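Local coordinates for PKS (Streptomyces albus, PDB 4OQJ), which serves as a ketosynthase domain of the oxazolomycin polyketide synthase and probably catalyses carbon-carbon bond formation between acyl units held on carrier proteins, at residues Thr53-Ser56 with Asp57-Arg61; Lys169-Val172 with Ala173-Thr176; Ser269-Ala273 with Asp274-Val278; Gly363-Lys366 with Thr367-Gly370; Ile339-Ala342 with Ala343-Ala347. One frame throughout, in Å; residues are numbered along the deposited sequence.

Contact 1. Residues Thr53-Ser56 with Asp57-Arg61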
loop_
_atom_site.group_PDB
_atom_site.type_symbol
_atom_site.label_atom_id
_atom_site.label_comp_id
_atom_site.label_asym_id
_atom_site.label_seq_id
_atom_site.Cartn_x
_atom_site.Cartn_y
_atom_site.Cartn_z
ATOM N N THR A 53 27.144 -2.487 18.783
ATOM C CA THR A 53 27.831 -3.619 19.383
ATOM C C THR A 53 29.160 -3.832 18.664
ATOM O O THR A 53 29.198 -3.857 17.437
ATOM C CB THR A 53 26.980 -4.906 19.304
ATOM O OG1 THR A 53 25.776 -4.739 20.067
ATOM C CG2 THR A 53 27.755 -6.113 19.843
ATOM N N HIS A 54 30.248 -3.954 19.422
ATOM C CA HIS A 54 31.552 -4.299 18.849
ATOM C C HIS A 54 31.766 -5.813 18.962
ATOM O O HIS A 54 31.528 -6.399 20.017
ATOM C CB HIS A 54 32.678 -3.539 19.547
ATOM C CG HIS A 54 32.679 -2.068 19.261
ATOM N ND1 HIS A 54 31.968 -1.162 20.020
ATOM C CD2 HIS A 54 33.292 -1.349 18.295
ATOM C CE1 HIS A 54 32.149 0.054 19.535
ATOM N NE2 HIS A 54 32.948 -0.032 18.485
ATOM N N PHE A 55 32.183 -6.444 17.869
ATOM C CA PHE A 55 32.345 -7.897 17.845
ATOM C C PHE A 55 33.808 -8.278 18.030
ATOM O O PHE A 55 34.692 -7.706 17.387
ATOM C CB PHE A 55 31.839 -8.490 16.530
ATOM C CG PHE A 55 30.407 -8.162 16.212
ATOM C CD1 PHE A 55 29.385 -8.580 17.040
ATOM C CD2 PHE A 55 30.091 -7.463 15.057
ATOM C CE1 PHE A 55 28.062 -8.292 16.730
ATOM C CE2 PHE A 55 28.767 -7.172 14.740
ATOM C CZ PHE A 55 27.760 -7.592 15.581
ATOM N N SER A 56 34.055 -9.252 18.903
ATOM C CA SER A 56 35.395 -9.802 19.074
ATOM C C SER A 56 35.705 -10.681 17.881
ATOM O O SER A 56 34.789 -11.159 17.205
ATOM C CB SER A 56 35.487 -10.618 20.361
ATOM O OG SER A 56 34.619 -11.739 20.277
ATOM N N ASP A 57 36.988 -10.902 17.623
ATOM C CA ASP A 57 37.404 -11.851 16.596
ATOM C C ASP A 57 36.829 -13.237 16.870
ATOM O O ASP A 57 36.423 -13.933 15.941
ATOM C CB ASP A 57 38.933 -11.933 16.507
ATOM C CG ASP A 57 39.548 -10.716 15.844
ATOM O OD1 ASP A 57 38.820 -9.994 15.131
ATOM O OD2 ASP A 57 40.764 -10.490 16.029
ATOM N N GLU A 58 36.788 -13.636 18.140
ATOM C CA GLU A 58 36.200 -14.922 18.507
ATOM C C GLU A 58 34.737 -15.012 18.064
ATOM O O GLU A 58 34.325 -16.003 17.460
ATOM C CB GLU A 58 36.289 -15.161 20.016
ATOM C CG GLU A 58 35.691 -16.502 20.448
ATOM C CD GLU A 58 35.531 -16.635 21.950
ATOM O OE1 GLU A 58 35.905 -15.694 22.685
ATOM O OE2 GLU A 58 35.041 -17.692 22.395
ATOM N N GLU A 59 33.955 -13.983 18.378
ATOM C CA GLU A 59 32.543 -13.951 17.991
ATOM C C GLU A 59 32.377 -13.994 16.485
ATOM O O GLU A 59 31.478 -14.657 15.976
ATOM C CB GLU A 59 31.859 -12.698 18.544
ATOM C CG GLU A 59 31.711 -12.713 20.060
ATOM C CD GLU A 59 31.451 -11.338 20.659
ATOM O OE1 GLU A 59 31.924 -10.317 20.102
ATOM O OE2 GLU A 59 30.769 -11.287 21.705
ATOM N N LEU A 60 33.241 -13.282 15.767
ATOM C CA LEU A 60 33.154 -13.256 14.314
ATOM C C LEU A 60 33.500 -14.634 13.739
ATOM O O LEU A 60 32.861 -15.106 12.797
ATOM C CB LEU A 60 34.069 -12.171 13.746
ATOM C CG LEU A 60 33.593 -10.751 14.083
ATOM C CD1 LEU A 60 34.686 -9.726 13.839
ATOM C CD2 LEU A 60 32.338 -10.398 13.292
ATOM N N ARG A 61 34.491 -15.290 14.320
ATOM C CA ARG A 61 34.857 -16.629 13.875
ATOM C C ARG A 61 33.723 -17.606 14.136
ATOM O O ARG A 61 33.376 -18.398 13.266
ATOM C CB ARG A 61 36.137 -17.086 14.560
ATOM C CG ARG A 61 37.366 -16.433 13.954
ATOM C CD ARG A 61 38.591 -16.547 14.824
ATOM N NE ARG A 61 39.749 -16.006 14.118
ATOM C CZ ARG A 61 40.753 -15.350 14.690
ATOM N NH1 ARG A 61 40.778 -15.141 16.000
ATOM N NH2 ARG A 61 41.743 -14.902 13.939
HETATM O O HOH W 1 29.732 -8.374 21.241
#

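Contact 2. Residues Lys169-Val172 with Ala173-Thr176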
loop_
_atom_site.group_PDB
_atom_site.type_symbol
_atom_site.label_atom_id
_atom_site.label_comp_id
_atom_site.label_asym_id
_atom_site.label_seq_id
_atom_site.Cartn_x
_atom_site.Cartn_y
_atom_site.Cartn_z
ATOM N N LYS A 169 6.965 -11.364 0.914
ATOM C CA LYS A 169 6.618 -10.084 1.559
ATOM C C LYS A 169 5.116 -9.925 1.766
ATOM O O LYS A 169 4.675 -9.318 2.744
ATOM C CB LYS A 169 7.130 -8.909 0.715
ATOM C CG LYS A 169 8.630 -8.896 0.528
ATOM C CD LYS A 169 9.245 -7.562 0.940
ATOM C CE LYS A 169 10.746 -7.597 0.760
ATOM N NZ LYS A 169 11.360 -6.267 0.973
ATOM N N ASP A 170 4.355 -10.472 0.823
ATOM C CA ASP A 170 2.896 -10.379 0.793
ATOM C C ASP A 170 2.229 -10.832 2.067
ATOM O O ASP A 170 1.076 -10.479 2.305
ATOM C CB ASP A 170 2.300 -11.240 -0.323
ATOM C CG ASP A 170 2.855 -10.928 -1.670
ATOM O OD1 ASP A 170 4.093 -10.961 -1.816
ATOM O OD2 ASP A 170 2.046 -10.657 -2.599
ATOM N N PHE A 171 2.912 -11.657 2.854
ATOM C CA PHE A 171 2.211 -12.363 3.924
ATOM C C PHE A 171 2.451 -11.771 5.299
ATOM O O PHE A 171 1.855 -12.230 6.255
ATOM C CB PHE A 171 2.581 -13.850 3.869
ATOM C CG PHE A 171 2.203 -14.482 2.563
ATOM C CD1 PHE A 171 0.877 -14.760 2.271
ATOM C CD2 PHE A 171 3.156 -14.730 1.589
ATOM C CE1 PHE A 171 0.510 -15.309 1.042
ATOM C CE2 PHE A 171 2.792 -15.275 0.367
ATOM C CZ PHE A 171 1.468 -15.557 0.091
ATOM N N VAL A 172 3.265 -10.714 5.414
ATOM C CA VAL A 172 3.535 -10.166 6.748
ATOM C C VAL A 172 2.275 -9.546 7.345
ATOM O O VAL A 172 1.972 -9.781 8.508
ATOM C CB VAL A 172 4.683 -9.119 6.773
ATOM C CG1 VAL A 172 4.425 -7.894 5.891
ATOM C CG2 VAL A 172 4.975 -8.674 8.212
ATOM N N ALA A 173 1.533 -8.783 6.549
ATOM C CA ALA A 173 0.363 -8.095 7.055
ATOM C C ALA A 173 -0.776 -9.080 7.243
ATOM O O ALA A 173 -1.477 -9.007 8.239
ATOM C CB ALA A 173 -0.058 -6.949 6.119
ATOM N N THR A 174 -0.969 -9.995 6.294
ATOM C CA THR A 174 -2.079 -10.930 6.397
ATOM C C THR A 174 -1.872 -12.024 7.468
ATOM O O THR A 174 -2.834 -12.455 8.088
ATOM C CB THR A 174 -2.349 -11.613 5.051
ATOM O OG1 THR A 174 -1.176 -12.321 4.629
ATOM C CG2 THR A 174 -2.755 -10.573 4.014
ATOM N N ARG A 175 -0.641 -12.478 7.674
ATOM C CA ARG A 175 -0.357 -13.389 8.789
ATOM C C ARG A 175 -0.765 -12.736 10.093
ATOM O O ARG A 175 -1.401 -13.369 10.941
ATOM C CB ARG A 175 1.118 -13.762 8.857
ATOM C CG ARG A 175 1.451 -14.713 10.027
ATOM C CD ARG A 175 2.921 -15.052 10.087
ATOM N NE ARG A 175 3.482 -15.035 8.760
ATOM C CZ ARG A 175 3.303 -15.997 7.865
ATOM N NH1 ARG A 175 3.810 -15.858 6.655
ATOM N NH2 ARG A 175 2.618 -17.085 8.174
ATOM N N THR A 176 -0.432 -11.458 10.233
ATOM C CA THR A 176 -0.786 -10.718 11.434
ATOM C C THR A 176 -2.300 -10.592 11.546
ATOM O O THR A 176 -2.855 -10.776 12.626
ATOM C CB THR A 176 -0.109 -9.329 11.442
ATOM O OG1 THR A 176 1.314 -9.510 11.367
ATOM C CG2 THR A 176 -0.435 -8.557 12.693
HETATM O O HOH W 2 -1.378 -12.449 1.847
#

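Contact 3. Residues Ser269-Ala273 with Asp274-Val278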
loop_
_atom_site.group_PDB
_atom_site.type_symbol
_atom_site.label_atom_id
_atom_site.label_comp_id
_atom_site.label_asym_id
_atom_site.label_seq_id
_atom_site.Cartn_x
_atom_site.Cartn_y
_atom_site.Cartn_z
ATOM N N SER A 269 -10.710 12.190 17.589
ATOM C CA SER A 269 -12.019 12.380 18.224
ATOM C C SER A 269 -12.532 11.065 18.801
ATOM O O SER A 269 -13.040 11.057 19.913
ATOM C CB SER A 269 -13.039 12.949 17.243
ATOM O OG SER A 269 -13.229 12.066 16.152
ATOM N N ASP A 270 -12.382 9.957 18.065
ATOM C CA ASP A 270 -12.808 8.648 18.574
ATOM C C ASP A 270 -12.007 8.246 19.801
ATOM O O ASP A 270 -12.559 7.728 20.777
ATOM C CB ASP A 270 -12.666 7.551 17.510
ATOM C CG ASP A 270 -13.608 7.735 16.333
ATOM O OD1 ASP A 270 -14.605 8.469 16.473
ATOM O OD2 ASP A 270 -13.352 7.133 15.260
ATOM N N ALA A 271 -10.697 8.457 19.744
ATOM C CA ALA A 271 -9.817 8.063 20.833
ATOM C C ALA A 271 -10.224 8.748 22.128
ATOM O O ALA A 271 -10.310 8.116 23.184
ATOM C CB ALA A 271 -8.364 8.396 20.494
ATOM N N LEU A 272 -10.474 10.048 22.039
ATOM C CA LEU A 272 -10.859 10.825 23.204
ATOM C C LEU A 272 -12.214 10.355 23.732
ATOM O O LEU A 272 -12.410 10.229 24.943
ATOM C CB LEU A 272 -10.920 12.306 22.857
ATOM C CG LEU A 272 -9.602 12.981 22.464
ATOM C CD1 LEU A 272 -9.869 14.388 21.967
ATOM C CD2 LEU A 272 -8.639 13.012 23.636
ATOM N N ALA A 273 -13.142 10.097 22.814
ATOM C CA ALA A 273 -14.482 9.646 23.189
ATOM C C ALA A 273 -14.446 8.292 23.885
ATOM O O ALA A 273 -15.219 8.043 24.799
ATOM C CB ALA A 273 -15.368 9.575 21.971
ATOM N N ASP A 274 -13.547 7.416 23.453
ATOM C CA ASP A 274 -13.464 6.069 24.018
ATOM C C ASP A 274 -12.605 6.021 25.271
ATOM O O ASP A 274 -12.565 4.999 25.962
ATOM C CB ASP A 274 -12.905 5.084 22.983
ATOM C CG ASP A 274 -13.817 4.918 21.784
ATOM O OD1 ASP A 274 -14.994 5.323 21.883
ATOM O OD2 ASP A 274 -13.358 4.378 20.748
ATOM N N GLY A 275 -11.901 7.111 25.559
ATOM C CA GLY A 275 -11.079 7.177 26.753
ATOM C C GLY A 275 -9.693 6.561 26.596
ATOM O O GLY A 275 -9.061 6.230 27.602
ATOM N N ASP A 276 -9.216 6.410 25.355
ATOM C CA ASP A 276 -7.894 5.828 25.122
ATOM C C ASP A 276 -6.754 6.745 25.593
ATOM O O ASP A 276 -6.918 7.950 25.712
ATOM C CB ASP A 276 -7.688 5.514 23.635
ATOM C CG ASP A 276 -8.747 4.594 23.070
ATOM O OD1 ASP A 276 -9.276 3.739 23.809
ATOM O OD2 ASP A 276 -9.055 4.732 21.875
ATOM N N THR A 277 -5.590 6.165 25.859
ATOM C CA THR A 277 -4.386 6.964 26.044
ATOM C C THR A 277 -3.903 7.493 24.689
ATOM O O THR A 277 -3.705 6.719 23.752
ATOM C CB THR A 277 -3.282 6.151 26.706
ATOM O OG1 THR A 277 -3.679 5.834 28.050
ATOM C CG2 THR A 277 -1.976 6.939 26.760
ATOM N N VAL A 278 -3.750 8.808 24.573
ATOM C CA VAL A 278 -3.191 9.418 23.355
ATOM C C VAL A 278 -1.714 9.730 23.606
ATOM O O VAL A 278 -1.374 10.513 24.491
ATOM C CB VAL A 278 -3.968 10.690 22.958
ATOM C CG1 VAL A 278 -3.413 11.307 21.679
ATOM C CG2 VAL A 278 -5.453 10.366 22.780
#

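Contact 4. Residues Gly363-Lys366 with Thr367-Gly370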
loop_
_atom_site.group_PDB
_atom_site.type_symbol
_atom_site.label_atom_id
_atom_site.label_comp_id
_atom_site.label_asym_id
_atom_site.label_seq_id
_atom_site.Cartn_x
_atom_site.Cartn_y
_atom_site.Cartn_z
ATOM N N GLY A 363 17.637 16.392 14.543
ATOM C CA GLY A 363 18.340 15.233 15.064
ATOM C C GLY A 363 18.128 14.000 14.217
ATOM O O GLY A 363 17.308 14.010 13.298
ATOM N N SER A 364 18.867 12.936 14.526
ATOM C CA SER A 364 18.691 11.659 13.840
ATOM C C SER A 364 18.898 10.467 14.770
ATOM O O SER A 364 19.982 10.307 15.349
ATOM C CB SER A 364 19.656 11.532 12.669
ATOM O OG SER A 364 19.512 10.235 12.096
ATOM N N VAL A 365 17.868 9.633 14.910
ATOM C CA VAL A 365 17.970 8.412 15.713
ATOM C C VAL A 365 18.928 7.404 15.070
ATOM O O VAL A 365 19.364 6.449 15.712
ATOM C CB VAL A 365 16.598 7.752 15.922
ATOM C CG1 VAL A 365 16.087 7.053 14.630
ATOM C CG2 VAL A 365 16.640 6.792 17.091
ATOM N N LYS A 366 19.269 7.604 13.804
ATOM C CA LYS A 366 20.271 6.737 13.197
ATOM C C LYS A 366 21.617 6.877 13.935
ATOM O O LYS A 366 22.438 5.968 13.877
ATOM C CB LYS A 366 20.425 7.040 11.709
ATOM C CG LYS A 366 19.160 6.652 10.914
ATOM C CD LYS A 366 19.371 6.738 9.425
ATOM C CE LYS A 366 18.118 6.286 8.669
ATOM N NZ LYS A 366 16.938 7.093 9.063
ATOM N N THR A 367 21.817 7.980 14.664
ATOM C CA THR A 367 23.061 8.164 15.431
ATOM C C THR A 367 23.069 7.294 16.695
ATOM O O THR A 367 24.140 6.985 17.227
ATOM C CB THR A 367 23.296 9.641 15.846
ATOM O OG1 THR A 367 22.319 10.047 16.822
ATOM C CG2 THR A 367 23.248 10.565 14.637
ATOM N N ASN A 368 21.884 6.904 17.166
ATOM C CA ASN A 368 21.771 5.984 18.302
ATOM C C ASN A 368 21.849 4.527 17.839
ATOM O O ASN A 368 22.663 3.753 18.339
ATOM C CB ASN A 368 20.448 6.177 19.073
ATOM C CG ASN A 368 20.242 7.589 19.580
ATOM O OD1 ASN A 368 19.763 8.471 18.860
ATOM N ND2 ASN A 368 20.557 7.798 20.846
ATOM N N VAL A 369 20.974 4.152 16.902
ATOM C CA VAL A 369 20.724 2.737 16.614
ATOM C C VAL A 369 21.080 2.311 15.196
ATOM O O VAL A 369 20.858 1.156 14.825
ATOM C CB VAL A 369 19.231 2.363 16.866
ATOM C CG1 VAL A 369 18.848 2.619 18.312
ATOM C CG2 VAL A 369 18.293 3.117 15.905
ATOM N N GLY A 370 21.649 3.225 14.417
ATOM C CA GLY A 370 21.907 2.982 13.007
ATOM C C GLY A 370 20.669 3.085 12.126
ATOM O O GLY A 370 19.611 3.532 12.547
#

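Contact 5. Residues Ile339-Ala342 with Ala343-Ala347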
loop_
_atom_site.group_PDB
_atom_site.type_symbol
_atom_site.label_atom_id
_atom_site.label_comp_id
_atom_site.label_asym_id
_atom_site.label_seq_id
_atom_site.Cartn_x
_atom_site.Cartn_y
_atom_site.Cartn_z
ATOM N N ILE A 339 22.128 18.207 1.537
ATOM C CA ILE A 339 20.913 18.165 0.736
ATOM C C ILE A 339 19.669 18.143 1.636
ATOM O O ILE A 339 18.690 18.859 1.376
ATOM C CB ILE A 339 20.932 16.936 -0.230
ATOM C CG1 ILE A 339 21.863 17.248 -1.421
ATOM C CG2 ILE A 339 19.533 16.569 -0.706
ATOM C CD1 ILE A 339 21.901 16.201 -2.498
ATOM N N GLU A 340 19.695 17.348 2.701
ATOM C CA GLU A 340 18.507 17.239 3.539
ATOM C C GLU A 340 18.188 18.595 4.185
ATOM O O GLU A 340 17.030 19.010 4.249
ATOM C CB GLU A 340 18.662 16.156 4.621
ATOM C CG GLU A 340 17.381 16.010 5.441
ATOM C CD GLU A 340 17.287 14.708 6.219
ATOM O OE1 GLU A 340 18.322 14.014 6.354
ATOM O OE2 GLU A 340 16.165 14.387 6.687
ATOM N N VAL A 341 19.217 19.292 4.634
ATOM C CA VAL A 341 19.027 20.579 5.293
ATOM C C VAL A 341 18.634 21.650 4.281
ATOM O O VAL A 341 17.831 22.529 4.584
ATOM C CB VAL A 341 20.285 20.986 6.048
ATOM C CG1 VAL A 341 20.131 22.372 6.665
ATOM C CG2 VAL A 341 20.589 19.942 7.143
ATOM N N ALA A 342 19.206 21.586 3.081
ATOM C CA ALA A 342 18.822 22.511 2.016
ATOM C C ALA A 342 17.340 22.348 1.682
ATOM O O ALA A 342 16.638 23.324 1.437
ATOM C CB ALA A 342 19.671 22.287 0.773
ATOM N N ALA A 343 16.864 21.111 1.689
ATOM C CA ALA A 343 15.472 20.828 1.372
ATOM C C ALA A 343 14.542 21.332 2.475
ATOM O O ALA A 343 13.504 21.916 2.194
ATOM C CB ALA A 343 15.274 19.330 1.154
ATOM N N LEU A 344 14.918 21.089 3.729
ATOM C CA LEU A 344 14.169 21.594 4.875
ATOM C C LEU A 344 14.139 23.126 4.911
ATOM O O LEU A 344 13.093 23.727 5.177
ATOM C CB LEU A 344 14.774 21.073 6.170
ATOM C CG LEU A 344 14.507 19.601 6.495
ATOM C CD1 LEU A 344 15.442 19.174 7.610
ATOM C CD2 LEU A 344 13.027 19.394 6.892
ATOM N N ASN A 345 15.284 23.747 4.654
ATOM C CA ASN A 345 15.351 25.213 4.558
ATOM C C ASN A 345 14.350 25.713 3.511
ATOM O O ASN A 345 13.580 26.635 3.761
ATOM C CB ASN A 345 16.760 25.694 4.186
ATOM C CG ASN A 345 17.730 25.702 5.366
ATOM O OD1 ASN A 345 17.336 25.579 6.524
ATOM N ND2 ASN A 345 19.018 25.847 5.063
ATOM N N GLN A 346 14.365 25.087 2.341
ATOM C CA GLN A 346 13.503 25.523 1.243
ATOM C C GLN A 346 12.038 25.374 1.652
ATOM O O GLN A 346 11.243 26.297 1.468
ATOM C CB GLN A 346 13.790 24.731 -0.042
ATOM C CG GLN A 346 12.836 25.066 -1.181
ATOM C CD GLN A 346 13.114 24.276 -2.455
ATOM O OE1 GLN A 346 14.256 24.164 -2.894
ATOM N NE2 GLN A 346 12.062 23.722 -3.049
ATOM N N ALA A 347 11.674 24.225 2.217
ATOM C CA ALA A 347 10.298 24.019 2.646
ATOM C C ALA A 347 9.902 25.007 3.747
ATOM O O ALA A 347 8.816 25.589 3.700
ATOM C CB ALA A 347 10.093 22.581 3.126
#

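Contact 1. Residues Thr53-Ser56 with Asp57-Arg61
Ser56 and Glu59 form a capping box at the start of helix 57-62, on the surface of the ketosynthase, where the chain turns from the short strand 53-54 into the helix. The exchange is reciprocal. Glu59 N donates to Ser56 OG over 3.0 Å, while Ser56 N donates almost straight to Glu59 OE1 at 2.7 Å. That oxygen is met on its anti side, 23° out of the carboxylate plane. Ser56 OG stands between its own backbone N and carbonyl carbon (chi1 64°), which turns it to the first turn of the helix and also permits a weak 3.1 Å bond to Glu59 OE1. The regular helical bonding begins with Leu60 N to Ser56 O, 3.0 Å. Beside the polar cap, Leu60 CG and CD2 come up to Phe55 CB, with CG at 3.8 Å, and the two side chains cross at about a right angle. Thr53 O lies over the centre of one face of the Phe55 ring. Leu60 continues onto Leu70 of helix 67-71 and onto Tyr75 and Lys77 of strand 75-79. That strand pairs with the Thr53-Phe55 backbone, and its Lys77 forms a salt bridge with Asp57.

Contact 2. Residues Lys169-Val172 with Ala173-Thr176
Thr176 OG1 donates to Val172 O at 2.9 Å, nearly in line with the C=O bond, and Arg175 N donates to Phe171 O at the same distance of 2.9 Å. The backbone bond from Thr176 N to Val172 O is weak by comparison, at 3.4 Å, so the threonine hydroxyl supplies the shorter link across this turn. It can do so because OG1 is anti to its own carbonyl carbon (chi1 -59°), leaning back along the helix to the carbonyl four residues earlier. Thr174 OG1 has its main partner in Tyr297 OH of the second subunit, and a water 2.8 Å from OG1 also reaches Asp170 O. The bonds lie near the N-terminal end of helix 171-180, a buried helix of the thiolase-type ketosynthase fold that meets the dimer partner with one flank. Lys169 and Asp170 form reciprocal salt bridges with Asp170 and Lys169 of the second subunit. Farther out, the Arg175 chain runs extended to CD and then bends at chi3 (-31°), which brings NH1 to 3.6 Å from Phe171 CB; the guanidinium is held by Ile165 O and Gln107 OE1. One face of the Phe171 ring is covered near its rim by Asp170 CB, and Phe171 packs on Tyr297 of the second subunit. Val172 and Thr176 both rest on Phe110 of helix 105-121.

Contact 3. Residues Ser269-Ala273 with Asp274-Val278
Asp276 N reaches back to Ala271 O over 3.0 Å, and Gly275 N to Leu272 O over 3.2 Å: the pair of backbone bonds that makes a Schellman motif at the end of helix 268-274. The two are unlike in geometry. Asp276 N lies only 23° from the plane of its carbonyl, whereas Gly275 N sits above the Leu272 carbonyl plane, 74° out of it. Gly275 carries the reversal with a positive phi of 84°, a conformation that suits a residue with no side chain. One step earlier, Asp274 N still makes the ordinary helical bond to Asp270 O, 2.9 Å. Past the glycine the chain runs beside the last turn, so that Val278 CG2 comes to 4.2 Å from both Ala271 CB and Leu272 CD2. This small apolar patch is extended by strand 23-31, with Ala24 touching Ala271 and Val278 and Ile26 touching Ala271; Ile26 also meets Asp276. The acidic groups are placed by residues outside the turn. Asp274 OD2 and Asp276 OD2 both form salt bridges with Lys266, in the strand that leads into the helix, and Asp276 OD1 is bonded to Tyr123 OH. Thr277 OG1 donates to Arg691 O, tying the departing chain to a distant part of the sequence. Asp274 OD2 also lies 3.4 Å from Asp270 O, an acceptor facing an acceptor. Two carboxylates beside the carbonyl end of a helix would be expected to be disfavoured electrostatically, and the shared ammonium group of Lys266 probably offsets part of that cost.

Contact 4. Residues Gly363-Lys366 with Thr367-Gly370
Ser364 O receives two donors from one residue: Thr367 OG1 at 2.8 Å, almost in line with the carbonyl bond, and Thr367 N at 3.0 Å, 52° out of the carbonyl plane. A chi1 of 68° sets OG1 between its own backbone N and carbonyl carbon, on the side of Ser364 O, and it is also bonded to Leu397 N. Ser364 OG caps the turn by accepting from Lys366 N at 3.1 Å while also bonding Gly330 O. Val365 O is doubly used, taking Val369 N at 3.0 Å nearly head-on and Asn368 N at 2.9 Å from above its plane. Val365 N bonds Glu327 OE2, Asn368 ND2 is met by Arg49 O, and Asn368 O accepts from Thr51 OG1 and Gln80 NE2. The short helix closes with Gly370 N to Lys366 O, 2.9 Å, where Gly370 turns to positive phi; a CA-H...O contact runs from Lys366 CA to Gly370 O at 3.3 Å. The run Lys-Thr-Asn-Val-Gly followed by His371 fits the conserved motif that in related ketosynthases leads to an active-site histidine. Lys366 NZ is bonded to His329 O, and its side chain is about 5 Å from a bound glycerol, probably from the crystallisation liquor. The apolar side, where Val365 CG2 faces Val369 CG2, is buried: the turn follows strand 360-363, with Val365 set between helix 38-46 (Phe41, Leu45) and helix 376-390 (Ala379, Lys383).

Contact 5. Residues Ile339-Ala342 with Ala343-Ala347
Ala343 N to Ile339 O, Leu344 N to Glu340 O, Asn345 N to Val341 O and Gln346 N to Ala342 O form four successive helical bonds, between 2.8 and 3.0 Å, that run through the middle of helix 336-348. This helix is the connecting arm of the beta-alpha-beta unit formed with strands 325-327 and 360-363. Its i to i+4 pattern is that of a regular alpha helix. Of the side chains, Val341 and Asn345 lie side by side and point the same way, with Val341 CG1 4.0 Å from Asn345 ND2. That amide nitrogen is bonded to Asp407 O, which helps to set the rotation of the amide. Leu344 lies back over the preceding turn, its CG 3.4 Å from Glu340 O, and packs outward on Phe413 of strand 413-415. On another flank Ala343 touches Gln305, and Gln346 touches Ala306 and bonds Gln303, joining this helix to helix 302-316. Glu340 faces the loop after strand 325-327; its two oxygens are each taken by a backbone N-H, OE2 by His329 N and OE1 by Gly330 N. A chi1 of -177° sets CG of that glutamate beside its own carbonyl carbon, and only this atom comes near the leucine, 4.3 Å from Leu344 CD1, before the chain leads off to its carboxylate.

In the fold
The five contacts are local turns in one ketosynthase domain, in the chain order 1, 2, 3, 5, 4. None touches another. Contacts 4 and 5 are nearest, with centres about 19 Å apart; helix 336-348 precedes strand 360-363, across a loop, and helix 366-369 follows it. Both reach the same loop at His329 and Gly330. Contact 1, beside the small three-stranded sheet, is centred about 23 Å from the centre of contact 4. Contact 3 lies on the opposite side of the chain's centre from contact 1, their centres about 48 Å apart, and links strands 259-267 and 280-289 of the large sheet, between which strand 23-31 lies. Contact 2 differs in meeting the second subunit, within the dimer.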